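Cytochrome c, mono-and diheme variant (Methylophaga aminisulfidivorans MP, PDB 7C90) carries a covalently bound heme c and probably passes electrons along the methanol oxidation system of a marine methylotrophic bacterium. Local coordinates at residues R37-G42 with Y111-N116; G66-N71 with H146-V151; D107-P112 with S153-S158. One frame throughout, in Å; residues are numbered along the deposited sequence.

Contact 1 of 3, residues R37-G42 with Y111-N116; sequences RNTVTG and YPKNAN. With HEC (heme c), chain E.
Thr39 and Tyr111 mark the nearest approach of the two backbones, their CA atoms 7.5 Å apart, where the bend of 37-42 faces the residue leading into a 3-10 turn at 112-115. The Thr39 methyl, CG2, is anti to the backbone N and rests over one face of the Tyr111 ring as a CH-pi contact, 3.6 Å from the centroid and 17° off the normal. The Thr39 hydroxyl OG1 takes a weak hydrogen bond from Lys113 NZ at 2.9 Å and has a second partner in Thr123 of helix 117-126. Lys113 NZ also makes a salt bridge with Glu122 on that helix. Next in sequence, Val40 CG2 comes obliquely to within 3.8 Å of Tyr111 OH. Asn38 OD1 shapes the bend, accepting from Val40 N (an Asx turn) and Thr41 N (completing an Asx motif) from opposite faces of its amide plane. On the heme side, Tyr111 N and Asn114 ND2 both donate to propionate oxygen O1A, the Asn114 amide at 2.7 Å. Tyr111 OH meets O2D of the other propionate in the ring plane, although the modelled spacing is doubtfully short. Tyr111 thus touches both propionates, in the heme-binding pocket of a cytochrome c.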
loop_
_atom_site.group_PDB
_atom_site.type_symbol
_atom_site.label_atom_id
_atom_site.label_comp_id
_atom_site.label_asym_id
_atom_site.label_seq_id
_atom_site.Cartn_x
_atom_site.Cartn_y
_atom_site.Cartn_z
ATOM N N ARG A 37 8.321 9.307 -22.196
ATOM C CA ARG A 37 7.321 8.220 -22.223
ATOM C C ARG A 37 6.949 7.740 -20.820
ATOM O O ARG A 37 7.792 7.701 -19.952
ATOM C CB ARG A 37 7.833 7.048 -23.061
ATOM C CG ARG A 37 8.251 7.407 -24.477
ATOM C CD ARG A 37 8.464 6.179 -25.328
ATOM N NE ARG A 37 8.757 6.483 -26.717
ATOM C CZ ARG A 37 7.863 6.512 -27.696
ATOM N NH1 ARG A 37 6.593 6.260 -27.456
ATOM N NH2 ARG A 37 8.241 6.796 -28.926
ATOM N N ASN A 38 5.675 7.412 -20.673
ATOM C CA ASN A 38 5.059 6.798 -19.482
ATOM C C ASN A 38 5.791 5.482 -19.138
ATOM O O ASN A 38 6.006 4.635 -20.011
ATOM C CB ASN A 38 3.564 6.642 -19.709
ATOM C CG ASN A 38 2.868 6.113 -18.478
ATOM O OD1 ASN A 38 3.052 4.954 -18.123
ATOM N ND2 ASN A 38 2.104 6.967 -17.810
ATOM N N THR A 39 6.149 5.325 -17.874
ATOM C CA THR A 39 6.976 4.220 -17.344
ATOM C C THR A 39 6.259 2.867 -17.516
ATOM O O THR A 39 6.945 1.854 -17.716
ATOM C CB THR A 39 7.305 4.558 -15.886
ATOM O OG1 THR A 39 8.084 5.754 -15.945
ATOM C CG2 THR A 39 8.021 3.421 -15.195
ATOM N N VAL A 40 4.926 2.850 -17.434
ATOM C CA VAL A 40 4.088 1.614 -17.476
ATOM C C VAL A 40 3.512 1.424 -18.892
ATOM O O VAL A 40 3.646 0.314 -19.440
ATOM C CB VAL A 40 2.982 1.671 -16.405
ATOM C CG1 VAL A 40 1.966 0.551 -16.572
ATOM C CG2 VAL A 40 3.571 1.673 -15.007
ATOM N N THR A 41 2.890 2.451 -19.467
ATOM C CA THR A 41 2.093 2.325 -20.715
ATOM C C THR A 41 2.974 2.529 -21.944
ATOM O O THR A 41 2.548 2.108 -22.976
ATOM C CB THR A 41 0.962 3.348 -20.801
ATOM O OG1 THR A 41 1.575 4.641 -20.903
ATOM C CG2 THR A 41 0.005 3.270 -19.637
ATOM N N GLY A 42 4.140 3.173 -21.842
ATOM C CA GLY A 42 4.943 3.535 -23.020
ATOM C C GLY A 42 4.305 4.680 -23.813
ATOM O O GLY A 42 4.922 5.138 -24.750
ATOM N N TYR A 111 11.884 -0.299 -12.185
ATOM C CA TYR A 111 12.056 0.111 -13.592
ATOM C C TYR A 111 13.481 0.611 -13.772
ATOM O O TYR A 111 13.881 1.602 -13.173
ATOM C CB TYR A 111 10.980 1.133 -13.947
ATOM C CG TYR A 111 9.571 0.729 -13.579
ATOM C CD1 TYR A 111 8.848 -0.133 -14.387
ATOM C CD2 TYR A 111 8.962 1.198 -12.434
ATOM C CE1 TYR A 111 7.558 -0.520 -14.059
ATOM C CE2 TYR A 111 7.662 0.841 -12.107
ATOM C CZ TYR A 111 6.951 -0.008 -12.932
ATOM O OH TYR A 111 5.687 -0.401 -12.594
ATOM N N PRO A 112 14.321 -0.088 -14.571
ATOM C CA PRO A 112 15.734 0.284 -14.725
ATOM C C PRO A 112 16.021 1.710 -15.246
ATOM O O PRO A 112 17.044 2.327 -14.854
ATOM C CB PRO A 112 16.282 -0.788 -15.702
ATOM C CG PRO A 112 15.065 -1.380 -16.393
ATOM C CD PRO A 112 13.944 -1.261 -15.375
ATOM N N LYS A 113 15.126 2.270 -16.068
ATOM C CA LYS A 113 15.280 3.669 -16.566
ATOM C C LYS A 113 15.360 4.644 -15.389
ATOM O O LYS A 113 15.836 5.759 -15.609
ATOM C CB LYS A 113 14.123 4.066 -17.490
ATOM C CG LYS A 113 12.776 4.206 -16.799
ATOM C CD LYS A 113 11.669 4.525 -17.800
ATOM C CE LYS A 113 10.763 5.640 -17.347
ATOM N NZ LYS A 113 9.726 6.003 -18.346
ATOM N N ASN A 114 14.882 4.277 -14.191
ATOM C CA ASN A 114 14.845 5.213 -13.042
ATOM C C ASN A 114 16.270 5.440 -12.506
ATOM O O ASN A 114 16.444 6.370 -11.695
ATOM C CB ASN A 114 13.810 4.808 -11.982
ATOM C CG ASN A 114 12.392 4.978 -12.498
ATOM O OD1 ASN A 114 12.118 5.909 -13.270
ATOM N ND2 ASN A 114 11.491 4.081 -12.101
ATOM N N ALA A 115 17.275 4.724 -13.021
ATOM C CA ALA A 115 18.706 4.977 -12.704
ATOM C C ALA A 115 19.204 6.242 -13.419
ATOM O O ALA A 115 20.285 6.772 -13.025
ATOM C CB ALA A 115 19.549 3.785 -13.067
ATOM N N ASN A 116 18.468 6.743 -14.418
ATOM C CA ASN A 116 18.855 7.998 -15.110
ATOM C C ASN A 116 17.760 9.049 -14.873
ATOM O O ASN A 116 16.628 8.681 -14.479
ATOM C CB ASN A 116 19.225 7.698 -16.566
ATOM C CG ASN A 116 18.044 7.343 -17.439
ATOM O OD1 ASN A 116 17.123 8.144 -17.631
ATOM N ND2 ASN A 116 18.069 6.132 -17.972
HETATM FE FE HEC E . 6.138 6.525 -5.733
HETATM C CHA HEC E . 7.080 3.690 -7.446
HETATM C CHB HEC E . 8.929 8.094 -6.753
HETATM C CHC HEC E . 4.893 9.454 -4.446
HETATM C CHD HEC E . 3.706 4.750 -4.137
HETATM N NA HEC E . 7.693 5.969 -6.943
HETATM C C1A HEC E . 7.960 4.815 -7.519
HETATM C C2A HEC E . 9.199 4.774 -8.324
HETATM C C3A HEC E . 9.732 6.114 -8.151
HETATM C C4A HEC E . 8.758 6.730 -7.221
HETATM C CMA HEC E . 10.990 6.743 -8.639
HETATM C CAA HEC E . 9.750 3.667 -9.141
HETATM C CBA HEC E . 10.939 3.185 -8.327
HETATM C CGA HEC E . 11.716 2.132 -9.046
HETATM O O1A HEC E . 11.641 2.063 -10.286
HETATM O O2A HEC E . 12.348 1.313 -8.328
HETATM N NB HEC E . 6.821 8.448 -5.630
HETATM C C1B HEC E . 7.982 8.894 -6.025
HETATM C C2B HEC E . 8.240 10.320 -5.739
HETATM C C3B HEC E . 7.006 10.732 -5.077
HETATM C C4B HEC E . 6.214 9.511 -5.071
HETATM C CMB HEC E . 9.475 11.112 -6.061
HETATM C CAB HEC E . 6.659 12.125 -4.544
HETATM C CBB HEC E . 6.461 13.100 -5.652
HETATM N NC HEC E . 4.585 7.004 -4.506
HETATM C C1C HEC E . 4.212 8.239 -4.141
HETATM C C2C HEC E . 3.034 8.310 -3.258
HETATM C C3C HEC E . 2.683 6.887 -3.175
HETATM C C4C HEC E . 3.686 6.181 -3.957
HETATM C CMC HEC E . 2.447 9.555 -2.688
HETATM C CAC HEC E . 1.567 6.380 -2.297
HETATM C CBC HEC E . 0.236 7.025 -2.566
HETATM N ND HEC E . 5.532 4.549 -5.768
HETATM C C1D HEC E . 4.556 4.005 -5.065
HETATM C C2D HEC E . 4.309 2.603 -5.338
HETATM C C3D HEC E . 5.301 2.267 -6.330
HETATM C C4D HEC E . 5.965 3.559 -6.524
HETATM C CMD HEC E . 3.251 1.760 -4.736
HETATM C CAD HEC E . 5.500 1.005 -7.063
HETATM C CBD HEC E . 4.748 1.241 -8.382
HETATM C CGD HEC E . 5.146 0.362 -9.555
HETATM O O1D HEC E . 5.812 -0.667 -9.349
HETATM O O2D HEC E . 4.767 0.649 -10.724
#

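Contact 2 of 3, residues G66-N71 with H146-V151; sequences GENLYN and HIMAWV
His146 comes first, laying a face of its imidazole against Tyr70. The ring centroids are 4.0 Å apart with the planes at 32°, an oblique pairing, and His146 CE1 comes to 3.3 Å from Tyr70 CE2. Each ring is also held through Asp142, one turn back on helix 141-153: His146 ND1 bonds to its backbone oxygen, Tyr70 OH to its carboxylate. Ile147 points off the other way and touches the heme. At Met148 it is CB that meets the contact, 3.6 Å from Asn68 ND2, while the side chain also packs on Leu120, Phe121 and Ile124 of helix 117-126. The Asn68 amide bridges the turn and the helix. Its ND2 bonds to Leu145 O, and its OD1 accepts from Tyr70 N at 3.0 Å, well above the carbonyl plane, closing an Asx turn. Ala149 is where the backbones come together, its CA 4.4 Å from that of Asn71. Its small CB tucks against Tyr70 CB at 3.7 Å, and Asn71 OD1 lies 3.4 Å from Ala149 CA, with ND2 bonded to Asp117. A water then donates both to Asn71 O, at 2.6 Å, and to Ala149 O. The chemistry is therefore one of close packing across the interface: the oblique Tyr70-His146 ring pair and Ala149 seat the turn on the helix, the asparagine side chains finding their hydrogen bonds with Leu145, Asp117 and their own turn.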
loop_
_atom_site.group_PDB
_atom_site.type_symbol
_atom_site.label_atom_id
_atom_site.label_comp_id
_atom_site.label_asym_id
_atom_site.label_seq_id
_atom_site.Cartn_x
_atom_site.Cartn_y
_atom_site.Cartn_z
ATOM N N GLY A 66 17.598 16.180 -20.828
ATOM C CA GLY A 66 17.340 15.118 -19.845
ATOM C C GLY A 66 18.345 15.150 -18.704
ATOM O O GLY A 66 18.427 14.144 -18.002
ATOM N N GLU A 67 19.070 16.263 -18.530
ATOM C CA GLU A 67 20.029 16.488 -17.420
ATOM C C GLU A 67 19.368 17.387 -16.369
ATOM O O GLU A 67 18.732 18.375 -16.755
ATOM C CB GLU A 67 21.327 17.128 -17.906
ATOM C CG GLU A 67 22.330 17.352 -16.776
ATOM C CD GLU A 67 23.691 17.910 -17.173
ATOM O OE1 GLU A 67 23.741 18.750 -18.106
ATOM O OE2 GLU A 67 24.701 17.499 -16.546
ATOM N N ASN A 68 19.534 17.055 -15.083
ATOM C CA ASN A 68 18.945 17.805 -13.941
ATOM C C ASN A 68 20.026 18.696 -13.317
ATOM O O ASN A 68 20.841 18.154 -12.588
ATOM C CB ASN A 68 18.336 16.856 -12.903
ATOM C CG ASN A 68 17.659 17.617 -11.783
ATOM O OD1 ASN A 68 17.681 18.851 -11.780
ATOM N ND2 ASN A 68 17.040 16.902 -10.857
ATOM N N LEU A 69 20.046 19.997 -13.640
ATOM C CA LEU A 69 21.058 20.959 -13.150
ATOM C C LEU A 69 21.033 21.000 -11.630
ATOM O O LEU A 69 22.028 21.452 -11.073
ATOM C CB LEU A 69 20.760 22.372 -13.660
ATOM C CG LEU A 69 21.026 22.630 -15.135
ATOM C CD1 LEU A 69 20.887 24.116 -15.435
ATOM C CD2 LEU A 69 22.386 22.087 -15.552
ATOM N N TYR A 70 19.924 20.638 -10.981
ATOM C CA TYR A 70 19.830 20.795 -9.506
ATOM C C TYR A 70 20.609 19.696 -8.786
ATOM O O TYR A 70 20.763 19.887 -7.585
ATOM C CB TYR A 70 18.393 20.846 -8.985
ATOM C CG TYR A 70 17.576 22.037 -9.416
ATOM C CD1 TYR A 70 18.076 23.342 -9.397
ATOM C CD2 TYR A 70 16.271 21.854 -9.830
ATOM C CE1 TYR A 70 17.291 24.421 -9.782
ATOM C CE2 TYR A 70 15.468 22.915 -10.203
ATOM C CZ TYR A 70 15.976 24.205 -10.176
ATOM O OH TYR A 70 15.150 25.222 -10.557
ATOM N N ASN A 71 21.105 18.645 -9.460
ATOM C CA ASN A 71 21.848 17.552 -8.782
ATOM C C ASN A 71 23.038 18.089 -7.965
ATOM O O ASN A 71 23.433 17.396 -7.005
ATOM C CB ASN A 71 22.298 16.455 -9.752
ATOM C CG ASN A 71 21.133 15.608 -10.220
ATOM O OD1 ASN A 71 20.071 15.633 -9.595
ATOM N ND2 ASN A 71 21.310 14.886 -11.317
ATOM N N HIS A 146 13.604 19.492 -8.300
ATOM C CA HIS A 146 14.075 19.695 -6.902
ATOM C C HIS A 146 14.019 18.372 -6.141
ATOM O O HIS A 146 15.025 17.960 -5.501
ATOM C CB HIS A 146 13.240 20.780 -6.225
ATOM C CG HIS A 146 13.693 22.154 -6.569
ATOM N ND1 HIS A 146 13.170 22.873 -7.590
ATOM C CD2 HIS A 146 14.636 22.932 -6.008
ATOM C CE1 HIS A 146 13.727 24.069 -7.624
ATOM N NE2 HIS A 146 14.649 24.123 -6.670
ATOM N N ILE A 147 12.872 17.704 -6.211
ATOM C CA ILE A 147 12.667 16.412 -5.492
ATOM C C ILE A 147 13.677 15.418 -6.029
ATOM O O ILE A 147 14.219 14.633 -5.249
ATOM C CB ILE A 147 11.211 15.919 -5.641
ATOM C CG1 ILE A 147 10.238 16.848 -4.902
ATOM C CG2 ILE A 147 11.093 14.473 -5.179
ATOM C CD1 ILE A 147 8.771 16.489 -5.085
ATOM N N MET A 148 13.847 15.385 -7.348
ATOM C CA MET A 148 14.806 14.446 -7.982
ATOM C C MET A 148 16.231 14.717 -7.478
ATOM O O MET A 148 16.910 13.734 -7.094
ATOM C CB MET A 148 14.755 14.537 -9.496
ATOM C CG MET A 148 13.520 13.840 -10.046
ATOM S SD MET A 148 13.208 14.321 -11.764
ATOM C CE MET A 148 14.727 13.880 -12.585
ATOM N N ALA A 149 16.683 15.966 -7.450
ATOM C CA ALA A 149 18.048 16.267 -6.929
ATOM C C ALA A 149 18.175 15.711 -5.503
ATOM O O ALA A 149 19.186 15.049 -5.209
ATOM C CB ALA A 149 18.352 17.742 -6.967
ATOM N N TRP A 150 17.163 15.894 -4.651
ATOM C CA TRP A 150 17.225 15.412 -3.240
ATOM C C TRP A 150 17.296 13.887 -3.222
ATOM O O TRP A 150 18.074 13.336 -2.449
ATOM C CB TRP A 150 16.062 15.967 -2.386
ATOM C CG TRP A 150 16.179 15.463 -0.989
ATOM C CD1 TRP A 150 16.989 15.943 -0.001
ATOM C CD2 TRP A 150 15.586 14.262 -0.479
ATOM N NE1 TRP A 150 16.900 15.146 1.100
ATOM C CE2 TRP A 150 16.070 14.098 0.837
ATOM C CE3 TRP A 150 14.711 13.309 -1.013
ATOM C CZ2 TRP A 150 15.675 13.034 1.645
ATOM C CZ3 TRP A 150 14.350 12.240 -0.224
ATOM C CH2 TRP A 150 14.816 12.109 1.090
ATOM N N VAL A 151 16.488 13.199 -4.032
ATOM C CA VAL A 151 16.478 11.714 -4.085
ATOM C C VAL A 151 17.881 11.232 -4.477
ATOM O O VAL A 151 18.351 10.197 -3.890
ATOM C CB VAL A 151 15.375 11.180 -5.029
ATOM C CG1 VAL A 151 15.523 9.696 -5.289
ATOM C CG2 VAL A 151 13.964 11.459 -4.499
HETATM O O HOH W 1 22.136 15.267 -6.124
#

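Contact 3 of 3, residues D107-P112 with S153-S158; sequences DYYTYP and SVYWGS. With NA (sodium ion), chain K; NA (sodium ion), chain L; HEC (heme c), chain E.
Asp107 and Gly157 set the closest backbone approach, their CA atoms 4.8 Å apart, between segments irregular where they meet. The Asp107 carboxylate reaches over Gly157 to Ser158: OD2 accepts from Ser158 N at 3.2 Å, the donor lying 48° out of the carboxylate plane, and takes a weak bond from Ser158 OG. Asp107 CG sits between its backbone N and carbonyl carbon (chi1 46°), turning the acid toward this loop. The Tyr155 hydroxyl donates to Ser158 O at 2.7 Å and brushes Asp107 CB at 3.4 Å, while Gly157 N stands over the centre of the Tyr155 ring. The Tyr109 and Tyr155 side chains cross at about a right angle, and one water joins them, 2.5 Å from Tyr109 OH and donating to Tyr155 OH. A sodium ion stands over one face of Tyr109, 3.0 Å above the ring plane. Tyr108 O binds this ion and a second sodium, Asp106 contributing to both sites and Ala103 to one. Thr110 N donates to heme O2A at 2.7 Å, and a water bound to both ions donates there too. This paired sodium site lies beside a heme propionate, where Tyr108 OH of a neighbouring subunit hydrogen-bonds to Tyr109 O of this chain.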
loop_
_atom_site.group_PDB
_atom_site.type_symbol
_atom_site.label_atom_id
_atom_site.label_comp_id
_atom_site.label_asym_id
_atom_site.label_seq_id
_atom_site.Cartn_x
_atom_site.Cartn_y
_atom_site.Cartn_z
ATOM N N ASP A 107 20.409 0.931 -5.190
ATOM C CA ASP A 107 20.697 0.641 -6.620
ATOM C C ASP A 107 19.791 -0.481 -7.125
ATOM O O ASP A 107 20.034 -0.947 -8.230
ATOM C CB ASP A 107 22.168 0.305 -6.885
ATOM C CG ASP A 107 22.789 -0.685 -5.914
ATOM O OD1 ASP A 107 22.025 -1.350 -5.179
ATOM O OD2 ASP A 107 24.033 -0.753 -5.881
ATOM N N TYR A 108 18.768 -0.876 -6.363
ATOM C CA TYR A 108 17.696 -1.776 -6.856
ATOM C C TYR A 108 16.549 -0.933 -7.412
ATOM O O TYR A 108 16.181 0.074 -6.798
ATOM C CB TYR A 108 17.239 -2.704 -5.734
ATOM C CG TYR A 108 18.335 -3.584 -5.191
ATOM C CD1 TYR A 108 18.791 -4.676 -5.907
ATOM C CD2 TYR A 108 18.921 -3.304 -3.973
ATOM C CE1 TYR A 108 19.780 -5.497 -5.401
ATOM C CE2 TYR A 108 19.929 -4.104 -3.458
ATOM C CZ TYR A 108 20.342 -5.214 -4.169
ATOM O OH TYR A 108 21.309 -6.016 -3.647
ATOM N N TYR A 109 16.024 -1.321 -8.559
ATOM C CA TYR A 109 14.975 -0.583 -9.317
ATOM C C TYR A 109 13.856 -1.555 -9.730
ATOM O O TYR A 109 14.113 -2.668 -10.222
ATOM C CB TYR A 109 15.590 0.129 -10.536
ATOM C CG TYR A 109 16.568 1.222 -10.184
ATOM C CD1 TYR A 109 16.121 2.501 -9.888
ATOM C CD2 TYR A 109 17.937 0.966 -10.061
ATOM C CE1 TYR A 109 16.992 3.509 -9.513
ATOM C CE2 TYR A 109 18.827 1.962 -9.677
ATOM C CZ TYR A 109 18.356 3.246 -9.424
ATOM O OH TYR A 109 19.197 4.254 -9.024
ATOM N N THR A 110 12.617 -1.111 -9.589
ATOM C CA THR A 110 11.466 -1.743 -10.252
ATOM C C THR A 110 11.582 -1.528 -11.769
ATOM O O THR A 110 11.369 -2.493 -12.537
ATOM C CB THR A 110 10.173 -1.206 -9.645
ATOM O OG1 THR A 110 10.367 -1.263 -8.232
ATOM C CG2 THR A 110 8.961 -1.964 -10.128
ATOM N N TYR A 111 11.884 -0.299 -12.185
ATOM C CA TYR A 111 12.056 0.111 -13.592
ATOM C C TYR A 111 13.481 0.611 -13.772
ATOM O O TYR A 111 13.881 1.602 -13.173
ATOM C CB TYR A 111 10.980 1.133 -13.947
ATOM C CG TYR A 111 9.571 0.729 -13.579
ATOM C CD1 TYR A 111 8.848 -0.133 -14.387
ATOM C CD2 TYR A 111 8.962 1.198 -12.434
ATOM C CE1 TYR A 111 7.558 -0.520 -14.059
ATOM C CE2 TYR A 111 7.662 0.841 -12.107
ATOM C CZ TYR A 111 6.951 -0.008 -12.932
ATOM O OH TYR A 111 5.687 -0.401 -12.594
ATOM N N PRO A 112 14.321 -0.088 -14.571
ATOM C CA PRO A 112 15.734 0.284 -14.725
ATOM C C PRO A 112 16.021 1.710 -15.246
ATOM O O PRO A 112 17.044 2.327 -14.854
ATOM C CB PRO A 112 16.282 -0.788 -15.702
ATOM C CG PRO A 112 15.065 -1.380 -16.393
ATOM C CD PRO A 112 13.944 -1.261 -15.375
ATOM N N SER A 153 20.721 12.809 -3.926
ATOM C CA SER A 153 21.678 13.281 -2.889
ATOM C C SER A 153 21.736 12.276 -1.733
ATOM O O SER A 153 22.778 12.220 -1.076
ATOM C CB SER A 153 21.308 14.661 -2.400
ATOM O OG SER A 153 20.164 14.617 -1.528
ATOM N N VAL A 154 20.671 11.494 -1.497
ATOM C CA VAL A 154 20.593 10.567 -0.324
ATOM C C VAL A 154 20.952 9.155 -0.758
ATOM O O VAL A 154 20.944 8.295 0.091
ATOM C CB VAL A 154 19.235 10.629 0.387
ATOM C CG1 VAL A 154 19.080 11.967 1.071
ATOM C CG2 VAL A 154 18.046 10.349 -0.535
ATOM N N TYR A 155 21.331 8.963 -2.025
ATOM C CA TYR A 155 21.710 7.647 -2.603
ATOM C C TYR A 155 22.828 7.000 -1.794
ATOM O O TYR A 155 23.835 7.693 -1.535
ATOM C CB TYR A 155 22.260 7.846 -4.011
ATOM C CG TYR A 155 22.577 6.611 -4.804
ATOM C CD1 TYR A 155 21.585 5.740 -5.236
ATOM C CD2 TYR A 155 23.871 6.380 -5.233
ATOM C CE1 TYR A 155 21.890 4.630 -6.007
ATOM C CE2 TYR A 155 24.186 5.291 -6.026
ATOM C CZ TYR A 155 23.193 4.436 -6.447
ATOM O OH TYR A 155 23.523 3.390 -7.261
ATOM N N TRP A 156 22.682 5.702 -1.521
ATOM C CA TRP A 156 23.598 4.866 -0.703
ATOM C C TRP A 156 23.990 3.629 -1.500
ATOM O O TRP A 156 24.546 2.720 -0.909
ATOM C CB TRP A 156 22.958 4.493 0.653
ATOM C CG TRP A 156 21.701 3.683 0.571
ATOM C CD1 TRP A 156 21.585 2.366 0.239
ATOM C CD2 TRP A 156 20.364 4.159 0.787
ATOM N NE1 TRP A 156 20.270 1.988 0.245
ATOM C CE2 TRP A 156 19.499 3.070 0.577
ATOM C CE3 TRP A 156 19.817 5.399 1.114
ATOM C CZ2 TRP A 156 18.116 3.183 0.710
ATOM C CZ3 TRP A 156 18.452 5.519 1.226
ATOM C CH2 TRP A 156 17.618 4.420 1.029
ATOM N N GLY A 157 23.637 3.567 -2.784
ATOM C CA GLY A 157 24.019 2.457 -3.665
ATOM C C GLY A 157 25.416 2.653 -4.249
ATOM O O GLY A 157 26.133 3.559 -3.812
ATOM N N SER A 158 25.778 1.826 -5.212
ATOM C CA SER A 158 27.119 1.798 -5.841
ATOM C C SER A 158 27.204 2.884 -6.919
ATOM O O SER A 158 26.183 3.157 -7.578
ATOM C CB SER A 158 27.402 0.438 -6.405
ATOM O OG SER A 158 26.715 0.269 -7.636
HETATM NA NA NA K . 16.756 2.552 -6.711
HETATM NA NA NA L . 14.400 0.021 -4.965
HETATM FE FE HEC E . 6.138 6.525 -5.733
HETATM C CHA HEC E . 7.080 3.690 -7.446
HETATM C CHB HEC E . 8.929 8.094 -6.753
HETATM C CHC HEC E . 4.893 9.454 -4.446
HETATM C CHD HEC E . 3.706 4.750 -4.137
HETATM N NA HEC E . 7.693 5.969 -6.943
HETATM C C1A HEC E . 7.960 4.815 -7.519
HETATM C C2A HEC E . 9.199 4.774 -8.324
HETATM C C3A HEC E . 9.732 6.114 -8.151
HETATM C C4A HEC E . 8.758 6.730 -7.221
HETATM C CMA HEC E . 10.990 6.743 -8.639
HETATM C CAA HEC E . 9.750 3.667 -9.141
HETATM C CBA HEC E . 10.939 3.185 -8.327
HETATM C CGA HEC E . 11.716 2.132 -9.046
HETATM O O1A HEC E . 11.641 2.063 -10.286
HETATM O O2A HEC E . 12.348 1.313 -8.328
HETATM N NB HEC E . 6.821 8.448 -5.630
HETATM C C1B HEC E . 7.982 8.894 -6.025
HETATM C C2B HEC E . 8.240 10.320 -5.739
HETATM C C3B HEC E . 7.006 10.732 -5.077
HETATM C C4B HEC E . 6.214 9.511 -5.071
HETATM C CMB HEC E . 9.475 11.112 -6.061
HETATM C CAB HEC E . 6.659 12.125 -4.544
HETATM C CBB HEC E . 6.461 13.100 -5.652
HETATM N NC HEC E . 4.585 7.004 -4.506
HETATM C C1C HEC E . 4.212 8.239 -4.141
HETATM C C2C HEC E . 3.034 8.310 -3.258
HETATM C C3C HEC E . 2.683 6.887 -3.175
HETATM C C4C HEC E . 3.686 6.181 -3.957
HETATM C CMC HEC E . 2.447 9.555 -2.688
HETATM C CAC HEC E . 1.567 6.380 -2.297
HETATM C CBC HEC E . 0.236 7.025 -2.566
HETATM N ND HEC E . 5.532 4.549 -5.768
HETATM C C1D HEC E . 4.556 4.005 -5.065
HETATM C C2D HEC E . 4.309 2.603 -5.338
HETATM C C3D HEC E . 5.301 2.267 -6.330
HETATM C C4D HEC E . 5.965 3.559 -6.524
HETATM C CMD HEC E . 3.251 1.760 -4.736
HETATM C CAD HEC E . 5.500 1.005 -7.063
HETATM C CBD HEC E . 4.748 1.241 -8.382
HETATM C CGD HEC E . 5.146 0.362 -9.555
HETATM O O1D HEC E . 5.812 -0.667 -9.349
HETATM O O2D HEC E . 4.767 0.649 -10.724
HETATM O O HOH W 2 21.537 3.441 -9.176
HETATM O O HOH W 3 17.150 5.137 -6.729
HETATM O O HOH W 4 12.642 -1.105 -6.306
HETATM O O HOH W 5 14.046 2.382 -6.605
HETATM O O HOH W 6 13.716 -2.353 -3.731
#

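Overall arrangement
Contacts 1 and 3 share Tyr111 and Pro112 and so hang from one heme-lining loop, with Tyr109 packing on the backbone of Asn114 and Ala115 between them. Both lie toward the periphery, about 11 Å from the centre of the chain, and both reach the second subunit. Both end at heme propionates, but contact 1 mixes a methyl-on-ring contact with a lysine bond, whereas contact 3 adds sodium ions and waters. Contact 2 sits deeper, about 7 Å from that centre, meets no other protein chain, and relies on close packing against helix 141-153. That helix runs on into the loop of contact 3. Helix 117-126 supplies partners to both contact 1 and contact 2.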